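Local coordinates for NIF3-related protein (PDB 2GX8) that is of unknown function but binds zinc at a conserved dimetal site and carries a further, probably regulatory, domain, at residues 160-165 with 232-237; 195-200 with 226-231. All coordinates share one frame; numbering follows the deposited sequence.

In the fold
Contacts 1 and 2 are two neighbouring seams of one beta-sheet, their centres about 15 Å apart, and strand 221-233 belongs to both. In the sheet this strand lies between 150-168, its partner in contact 1, and 194-206, its partner in contact 2; both pairings are antiparallel. Along the chain the order is 160-165, 195-200, 226-231, 232-237, so both strands of contact 2 fall between the two segments of contact 1. The seams meet where Val164 N probably bonds to Thr230 O. All four segments fall between the metal ligands Asp131 and His357 in sequence, consistent with an inserted regulatory domain, and contact 2 also takes the sheet into a neighbouring subunit.

Contact 1 of 2, residues 160-165 with 232-237; sequences EMKKVV and IPASLQ
Met161 lays its terminal methyl CE against the ring of Pro233, reaching Pro233 CA at 3.3 Å and Pro233 CB at 3.5 Å, both closer than carbons usually pack. The two residues form a non-hydrogen-bonded pair at the end of an antiparallel strand pairing, near the C-terminal end of strand 221-233. Bends at chi2 (-71°) and chi3 bring the thioether back over the proline instead of letting it run out from the sheet. The opposite face carries Lys162 and Ile232, a hydrogen-bonded pair: Lys162 N gives its hydrogen to Ile232 O, and Ile232 N returns one to Lys162 O, each at 2.8 Å. Met161 CA adds a CA-H...O contact to Ile232 O. Ile232 holds CG1 between its backbone N and carbonyl carbon (chi1 61°), which sets CG1 beside Lys162 CB at 3.7 Å and lets CD1 meet Val164 CG2, also at 3.7 Å. Behind this apolar patch, Val164 packs on Ile241 and Met244, and Ile232 on Val240, so helix 237-247 covers it. The Lys162 side chain, bent at chi2, packs on Val257 of strand 255-260, while its NZ forms a salt bridge with Asp261 of a third subunit. Past Pro233 the chain turns, with Leu236 N bonded to Pro233 O, and Ser235 N is held by Glu159 OE2. One further bond ties the turn to strand 150-168: Ala234 N points almost straight at Glu160 O, 2.9 Å away.

Contact 2 of 2, residues 195-200 with 226-231; sequences TFSSEG and VRIETI
The Phe196 ring has Glu229 CG at its edge, near the ring plane, and meets Phe167 of a second subunit with the planes about 50° apart. Water 1 lies at the edge of the Arg227 guanidinium, in its plane, accepting from NE and donating to Arg227 O at 2.7 Å; Ser198 OG is 3.1 Å from the same water. Arg227 O also takes Ser198 N, at 3.2 Å and with the donor tilted 31° from the carbonyl plane. The return bond, Arg227 N to Ser198 O, is nearly straight at 2.9 Å. Phe196 and Glu229 form the other hydrogen-bonded pair of these two antiparallel strands. A bend at chi3 (101°) turns the guanidinium toward Glu229, where Arg227 NH2 forms a salt bridge with Glu229 OE1, its hydrogen bond weak because strongly bent. Arg227 of the second subunit bonds to this OE1 too, and Arg227 NH1 reaches Glu229 of a third, so charges link three copies. Phe196, Ser198, Arg227 and Glu229 share one face; on the other, Ser197 OG sits 3.6 Å from Ile228 CG1 and bonds to Arg177, while Val226 CG2 touches Glu199 CG. Helix 170-182 covers this face, strand 150-168 flanks 226-231, and residues 195-197 pair with an antiparallel strand of the second subunit.

Contact 1 of 2, residues 160-165 with 232-237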
loop_
_atom_site.group_PDB
_atom_site.type_symbol
_atom_site.label_atom_id
_atom_site.label_comp_id
_atom_site.label_asym_id
_atom_site.label_seq_id
_atom_site.Cartn_x
_atom_site.Cartn_y
_atom_site.Cartn_z
ATOM N N GLU C 160 18.735 13.092 20.535
ATOM C CA GLU C 160 17.874 13.256 21.721
ATOM C C GLU C 160 18.808 13.441 22.924
ATOM O O GLU C 160 19.841 12.760 23.025
ATOM C CB GLU C 160 16.983 12.028 21.962
ATOM C CG GLU C 160 15.924 11.761 20.896
ATOM C CD GLU C 160 15.160 10.444 21.126
ATOM O OE1 GLU C 160 15.147 9.935 22.268
ATOM O OE2 GLU C 160 14.572 9.910 20.155
ATOM N N MET C 161 18.466 14.373 23.810
ATOM C CA MET C 161 19.292 14.641 24.996
ATOM C C MET C 161 18.675 14.037 26.245
ATOM O O MET C 161 17.448 13.926 26.365
ATOM C CB MET C 161 19.510 16.147 25.221
ATOM C CG MET C 161 20.232 16.937 24.101
ATOM S SD MET C 161 21.997 16.651 23.849
ATOM C CE MET C 161 21.897 15.382 22.645
ATOM N N LYS C 162 19.545 13.649 27.166
ATOM C CA LYS C 162 19.147 13.021 28.414
ATOM C C LYS C 162 19.823 13.690 29.573
ATOM O O LYS C 162 20.954 14.140 29.450
ATOM C CB LYS C 162 19.585 11.559 28.438
ATOM C CG LYS C 162 19.117 10.740 27.249
ATOM C CD LYS C 162 17.624 10.919 27.114
ATOM C CE LYS C 162 17.116 10.405 25.823
ATOM N NZ LYS C 162 17.064 8.952 25.905
ATOM N N LYS C 163 19.121 13.764 30.695
ATOM C CA LYS C 163 19.708 14.256 31.912
ATOM C C LYS C 163 20.020 13.023 32.783
ATOM O O LYS C 163 19.146 12.216 33.108
ATOM C CB LYS C 163 18.747 15.172 32.646
ATOM C CG LYS C 163 19.426 16.130 33.638
ATOM C CD LYS C 163 20.293 17.120 32.892
ATOM C CE LYS C 163 20.893 18.135 33.862
ATOM N NZ LYS C 163 21.960 18.998 33.313
ATOM N N VAL C 164 21.288 12.839 33.115
ATOM C CA VAL C 164 21.624 11.762 34.023
ATOM C C VAL C 164 21.743 12.370 35.406
ATOM O O VAL C 164 22.495 13.327 35.603
ATOM C CB VAL C 164 22.961 11.119 33.691
ATOM C CG1 VAL C 164 23.276 9.993 34.702
ATOM C CG2 VAL C 164 22.945 10.579 32.304
ATOM N N VAL C 165 20.999 11.819 36.360
ATOM C CA VAL C 165 21.090 12.262 37.746
ATOM C C VAL C 165 21.632 11.055 38.507
ATOM O O VAL C 165 21.063 9.974 38.423
ATOM C CB VAL C 165 19.713 12.664 38.287
ATOM C CG1 VAL C 165 19.789 13.020 39.779
ATOM C CG2 VAL C 165 19.153 13.826 37.475
ATOM N N ILE C 232 23.551 14.604 28.618
ATOM C CA ILE C 232 24.229 13.748 27.642
ATOM C C ILE C 232 23.435 13.560 26.362
ATOM O O ILE C 232 22.207 13.688 26.373
ATOM C CB ILE C 232 24.533 12.292 28.151
ATOM C CG1 ILE C 232 23.250 11.546 28.507
ATOM C CG2 ILE C 232 25.539 12.280 29.269
ATOM C CD1 ILE C 232 23.462 10.062 28.697
ATOM N N PRO C 233 24.150 13.311 25.246
ATOM C CA PRO C 233 23.490 12.896 24.018
ATOM C C PRO C 233 23.225 11.401 24.158
ATOM O O PRO C 233 24.085 10.680 24.667
ATOM C CB PRO C 233 24.536 13.174 22.922
ATOM C CG PRO C 233 25.844 13.265 23.603
ATOM C CD PRO C 233 25.610 13.468 25.083
ATOM N N ALA C 234 22.054 10.947 23.727
ATOM C CA ALA C 234 21.676 9.540 23.812
ATOM C C ALA C 234 22.756 8.522 23.373
ATOM O O ALA C 234 22.894 7.463 23.977
ATOM C CB ALA C 234 20.371 9.309 23.053
ATOM N N SER C 235 23.523 8.850 22.333
ATOM C CA SER C 235 24.573 7.963 21.833
ATOM C C SER C 235 25.703 7.734 22.855
ATOM O O SER C 235 26.378 6.694 22.815
ATOM C CB SER C 235 25.166 8.499 20.533
ATOM O OG SER C 235 26.011 9.608 20.774
ATOM N N LEU C 236 25.921 8.690 23.758
ATOM C CA LEU C 236 26.963 8.528 24.776
ATOM C C LEU C 236 26.480 7.851 26.055
ATOM O O LEU C 236 27.279 7.630 26.962
ATOM C CB LEU C 236 27.626 9.867 25.144
ATOM C CG LEU C 236 28.602 10.582 24.203
ATOM C CD1 LEU C 236 29.159 11.832 24.891
ATOM C CD2 LEU C 236 29.754 9.669 23.758
ATOM N N GLN C 237 25.191 7.515 26.126
ATOM C CA GLN C 237 24.623 6.907 27.339
ATOM C C GLN C 237 25.413 5.686 27.869
ATOM O O GLN C 237 25.903 5.684 29.009
ATOM C CB GLN C 237 23.117 6.585 27.177
ATOM C CG GLN C 237 22.443 6.151 28.509
ATOM C CD GLN C 237 20.956 5.840 28.407
ATOM O OE1 GLN C 237 20.482 4.906 29.046
ATOM N NE2 GLN C 237 20.215 6.622 27.623
#

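Contact 2 of 2, residues 195-200 with 226-231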
loop_
_atom_site.group_PDB
_atom_site.type_symbol
_atom_site.label_atom_id
_atom_site.label_comp_id
_atom_site.label_asym_id
_atom_site.label_seq_id
_atom_site.Cartn_x
_atom_site.Cartn_y
_atom_site.Cartn_z
ATOM N N THR C 195 28.389 19.997 35.031
ATOM C CA THR C 195 27.634 19.236 36.011
ATOM C C THR C 195 27.024 20.194 37.028
ATOM O O THR C 195 27.446 21.365 37.166
ATOM C CB THR C 195 28.518 18.246 36.848
ATOM O OG1 THR C 195 29.359 18.979 37.754
ATOM C CG2 THR C 195 29.383 17.346 35.975
ATOM N N PHE C 196 26.031 19.678 37.749
ATOM C CA PHE C 196 25.444 20.403 38.870
ATOM C C PHE C 196 25.269 19.438 40.025
ATOM O O PHE C 196 24.729 18.349 39.854
ATOM C CB PHE C 196 24.110 21.072 38.523
ATOM C CG PHE C 196 23.499 21.803 39.686
ATOM C CD1 PHE C 196 23.940 23.061 40.031
ATOM C CD2 PHE C 196 22.483 21.222 40.441
ATOM C CE1 PHE C 196 23.392 23.732 41.109
ATOM C CE2 PHE C 196 21.935 21.905 41.534
ATOM C CZ PHE C 196 22.399 23.153 41.858
ATOM N N SER C 197 25.721 19.857 41.197
ATOM C CA SER C 197 25.649 19.044 42.398
ATOM C C SER C 197 25.027 19.817 43.558
ATOM O O SER C 197 25.381 20.977 43.821
ATOM C CB SER C 197 27.054 18.597 42.841
ATOM O OG SER C 197 27.736 17.861 41.843
ATOM N N SER C 198 24.120 19.143 44.262
ATOM C CA SER C 198 23.481 19.689 45.455
ATOM C C SER C 198 23.455 18.594 46.509
ATOM O O SER C 198 23.447 17.413 46.196
ATOM C CB SER C 198 22.063 20.199 45.163
ATOM O OG SER C 198 21.270 19.161 44.617
ATOM N N GLU C 199 23.482 18.999 47.767
ATOM C CA GLU C 199 23.451 18.029 48.832
ATOM C C GLU C 199 22.047 17.795 49.348
ATOM O O GLU C 199 21.213 18.688 49.335
ATOM C CB GLU C 199 24.379 18.448 49.957
ATOM C CG GLU C 199 25.819 18.388 49.526
ATOM C CD GLU C 199 26.769 18.836 50.596
ATOM O OE1 GLU C 199 26.451 19.824 51.305
ATOM O OE2 GLU C 199 27.850 18.208 50.711
ATOM N N GLY C 200 21.803 16.573 49.785
ATOM C CA GLY C 200 20.536 16.222 50.351
ATOM C C GLY C 200 20.652 14.927 51.101
ATOM O O GLY C 200 21.749 14.436 51.363
ATOM N N VAL C 226 24.990 13.364 47.684
ATOM C CA VAL C 226 25.117 14.386 46.657
ATOM C C VAL C 226 24.353 13.929 45.424
ATOM O O VAL C 226 24.473 12.781 44.989
ATOM C CB VAL C 226 26.621 14.670 46.344
ATOM C CG1 VAL C 226 26.778 15.675 45.237
ATOM C CG2 VAL C 226 27.278 15.192 47.550
ATOM N N ARG C 227 23.539 14.838 44.900
ATOM C CA ARG C 227 22.720 14.609 43.731
ATOM C C ARG C 227 23.442 15.315 42.607
ATOM O O ARG C 227 23.439 16.553 42.527
ATOM C CB ARG C 227 21.334 15.235 43.923
ATOM C CG ARG C 227 20.269 14.653 43.048
ATOM C CD ARG C 227 18.950 15.472 42.978
ATOM N NE ARG C 227 18.868 16.265 41.750
ATOM C CZ ARG C 227 18.021 16.051 40.747
ATOM N NH1 ARG C 227 17.114 15.089 40.781
ATOM N NH2 ARG C 227 18.065 16.834 39.702
ATOM N N ILE C 228 24.081 14.528 41.751
ATOM C CA ILE C 228 24.833 15.057 40.629
ATOM C C ILE C 228 24.039 14.886 39.354
ATOM O O ILE C 228 23.601 13.791 39.030
ATOM C CB ILE C 228 26.195 14.319 40.444
ATOM C CG1 ILE C 228 27.018 14.332 41.750
ATOM C CG2 ILE C 228 27.001 14.926 39.260
ATOM C CD1 ILE C 228 28.280 13.462 41.713
ATOM N N GLU C 229 23.859 15.970 38.625
ATOM C CA GLU C 229 23.175 15.880 37.349
ATOM C C GLU C 229 24.057 16.406 36.235
ATOM O O GLU C 229 24.902 17.293 36.453
ATOM C CB GLU C 229 21.827 16.581 37.371
ATOM C CG GLU C 229 21.878 18.049 37.533
ATOM C CD GLU C 229 20.515 18.675 37.408
ATOM O OE1 GLU C 229 19.566 18.191 38.044
ATOM O OE2 GLU C 229 20.387 19.671 36.676
ATOM N N THR C 230 23.881 15.836 35.050
ATOM C CA THR C 230 24.665 16.229 33.892
ATOM C C THR C 230 23.891 15.818 32.646
ATOM O O THR C 230 23.120 14.842 32.667
ATOM C CB THR C 230 26.078 15.606 33.911
ATOM O OG1 THR C 230 26.948 16.358 33.061
ATOM C CG2 THR C 230 26.068 14.172 33.479
ATOM N N ILE C 231 24.066 16.588 31.581
ATOM C CA ILE C 231 23.375 16.347 30.332
ATOM C C ILE C 231 24.219 15.453 29.390
ATOM O O ILE C 231 25.450 15.496 29.398
ATOM C CB ILE C 231 22.960 17.728 29.685
ATOM C CG1 ILE C 231 21.977 17.561 28.508
ATOM C CG2 ILE C 231 24.190 18.567 29.307
ATOM C CD1 ILE C 231 21.432 18.881 27.958
HETATM O O HOH W 1 21.489 18.195 41.631
#